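Local structure of hypothetical protein PSPTO_2114 (Pseudomonas syringae pv. tomato, 2ODA) at residues C138-S143 with E154-Q159. The protein belongs to a Pseudomonas-specific subfamily of the haloacid dehalogenase (HAD) superfamily and is probably a phosphatase-like enzyme with a novel biochemical function. Residues are numbered along the deposited sequence; the frame is centred on the assembly and turned at random.
Sequences CGLSPS and EQRRAQ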
loop_
_atom_site.group_PDB
_atom_site.type_symbol
_atom_site.label_atom_id
_atom_site.label_comp_id
_atom_site.label_asym_id
_atom_site.label_seq_id
_atom_site.Cartn_x
_atom_site.Cartn_y
_atom_site.Cartn_z
ATOM N N CYS B 138 18.285 21.274 -0.668
ATOM C CA CYS B 138 18.795 22.543 -1.185
ATOM C C CYS B 138 18.384 23.700 -0.251
ATOM O O CYS B 138 19.229 24.472 0.186
ATOM C CB CYS B 138 18.305 22.756 -2.628
ATOM S SG CYS B 138 18.788 21.390 -3.749
ATOM N N GLY B 139 17.092 23.818 0.037
ATOM C CA GLY B 139 16.606 24.724 1.067
ATOM C C GLY B 139 16.865 26.200 0.789
ATOM O O GLY B 139 16.999 26.990 1.722
ATOM N N LEU B 140 16.957 26.581 -0.484
ATOM C CA LEU B 140 17.179 27.983 -0.803
ATOM C C LEU B 140 15.968 28.585 -1.511
ATOM O O LEU B 140 15.370 27.953 -2.405
ATOM C CB LEU B 140 18.444 28.157 -1.646
ATOM C CG LEU B 140 19.790 27.737 -1.038
ATOM C CD1 LEU B 140 20.884 28.024 -2.061
ATOM C CD2 LEU B 140 20.037 28.516 0.224
ATOM N N SER B 141 15.612 29.806 -1.114
ATOM C CA SER B 141 14.531 30.526 -1.771
ATOM C C SER B 141 14.887 30.755 -3.240
ATOM O O SER B 141 16.080 30.668 -3.604
ATOM C CB SER B 141 14.301 31.877 -1.053
ATOM O OG SER B 141 15.393 32.757 -1.331
ATOM N N PRO B 142 13.879 31.071 -4.078
ATOM C CA PRO B 142 14.188 31.446 -5.460
ATOM C C PRO B 142 15.280 32.517 -5.562
ATOM O O PRO B 142 16.207 32.355 -6.354
ATOM C CB PRO B 142 12.848 31.966 -5.995
ATOM C CG PRO B 142 11.820 31.162 -5.197
ATOM C CD PRO B 142 12.413 31.077 -3.824
ATOM N N SER B 143 15.205 33.567 -4.739
ATOM C CA SER B 143 16.218 34.627 -4.805
ATOM C C SER B 143 17.619 34.114 -4.419
ATOM O O SER B 143 18.618 34.452 -5.079
ATOM C CB SER B 143 15.809 35.854 -3.973
ATOM O OG SER B 143 15.734 35.552 -2.583
ATOM N N GLU B 154 24.818 23.630 -9.825
ATOM C CA GLU B 154 25.170 22.264 -10.231
ATOM C C GLU B 154 25.621 21.427 -9.033
ATOM O O GLU B 154 25.175 20.291 -8.859
ATOM C CB GLU B 154 26.247 22.281 -11.315
ATOM C CG GLU B 154 26.698 20.896 -11.776
ATOM C CD GLU B 154 25.528 20.070 -12.288
ATOM O OE1 GLU B 154 25.281 18.971 -11.739
ATOM O OE2 GLU B 154 24.845 20.538 -13.224
ATOM N N GLN B 155 26.510 21.985 -8.212
ATOM C CA GLN B 155 27.006 21.262 -7.037
ATOM C C GLN B 155 25.846 20.846 -6.111
ATOM O O GLN B 155 25.793 19.710 -5.671
ATOM C CB GLN B 155 28.082 22.072 -6.281
ATOM C CG GLN B 155 28.836 21.250 -5.248
ATOM C CD GLN B 155 30.134 21.918 -4.753
ATOM O OE1 GLN B 155 30.383 23.091 -5.009
ATOM N NE2 GLN B 155 30.949 21.164 -4.028
ATOM N N ARG B 156 24.924 21.766 -5.835
ATOM C CA ARG B 156 23.803 21.480 -4.928
ATOM C C ARG B 156 22.808 20.449 -5.482
ATOM O O ARG B 156 22.310 19.619 -4.717
ATOM C CB ARG B 156 23.100 22.785 -4.501
ATOM C CG ARG B 156 23.952 23.538 -3.445
ATOM C CD ARG B 156 23.508 24.989 -3.244
ATOM N NE ARG B 156 24.346 25.680 -2.232
ATOM C CZ ARG B 156 25.614 26.037 -2.427
ATOM N NH1 ARG B 156 26.234 25.760 -3.571
ATOM N NH2 ARG B 156 26.286 26.648 -1.464
ATOM N N ARG B 157 22.528 20.520 -6.784
ATOM C CA ARG B 157 21.704 19.525 -7.465
ATOM C C ARG B 157 22.352 18.143 -7.394
ATOM O O ARG B 157 21.693 17.168 -7.047
ATOM C CB ARG B 157 21.536 19.881 -8.938
ATOM C CG ARG B 157 20.494 20.942 -9.248
ATOM C CD ARG B 157 20.116 20.873 -10.752
ATOM N NE ARG B 157 21.263 21.117 -11.645
ATOM C CZ ARG B 157 21.647 22.319 -12.072
ATOM N NH1 ARG B 157 20.958 23.411 -11.718
ATOM N NH2 ARG B 157 22.718 22.424 -12.864
ATOM N N ALA B 158 23.642 18.065 -7.720
ATOM C CA ALA B 158 24.368 16.808 -7.656
ATOM C C ALA B 158 24.377 16.206 -6.232
ATOM O O ALA B 158 24.195 15.003 -6.062
ATOM C CB ALA B 158 25.799 16.984 -8.214
ATOM N N GLN B 159 24.562 17.045 -5.209
ATOM C CA GLN B 159 24.540 16.565 -3.816
ATOM C C GLN B 159 23.171 16.013 -3.420
ATOM O O GLN B 159 23.086 14.909 -2.862
ATOM C CB GLN B 159 24.981 17.655 -2.830
ATOM C CG GLN B 159 26.466 17.858 -2.894
ATOM C CD GLN B 159 26.949 19.145 -2.240
ATOM O OE1 GLN B 159 26.156 20.033 -1.876
ATOM N NE2 GLN B 159 28.264 19.261 -2.113
#
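The loop that leads into helix 142-147 rests against one flank of helix 150-167 through Cys138 and Leu140, which both meet Arg156. Leu140 brings CD1 to 4.2 Å from Arg156 CD, with Arg156 NE equally near. The two side chains cross at about a right angle, and the methyl packs where the aliphatic stem passes into the guanidinium, lying oblique to that group. Arg156 is placed for it by a CG anti to its own carbonyl carbon (chi1 -76°) and a chain extended from there to NE. Its polar end looks back along its own helix, where NH1 donates to the carbonyl oxygen of Glu152. At the backbone end of the same residue, Cys138 SG stands 4.1 Å from Arg156 O, a loose approach rather than a bond; no hydrogen bond links the two segments.

In the fold, both helices belong to the crossover that leaves strand 127-131 of the parallel HAD-type sheet and returns as its neighbour, strand 171-173. The loop and the two helices lie at the surface of the chain, with Trp145 of the shorter helix touching Cys138, Arg156 and Arg157, and Leu148 of the connecting turn touching Leu140 and Arg156. Ser141 is the N-cap of helix 142-147, and its OG lies 3.1 Å from Ser143 OG in a hydrogen bond. Between Cys138 and Leu140, the backbone of Gly139 has a positive phi (64°), a conformation that favours glycine.

One turn of helix 150-167 carries its own salt bridge: Arg157 NH2 reaches Glu154 OE2 at 2.9 Å, coming from above the carboxylate plane, while Arg157 NE has a long, weak ion pair with Asp174.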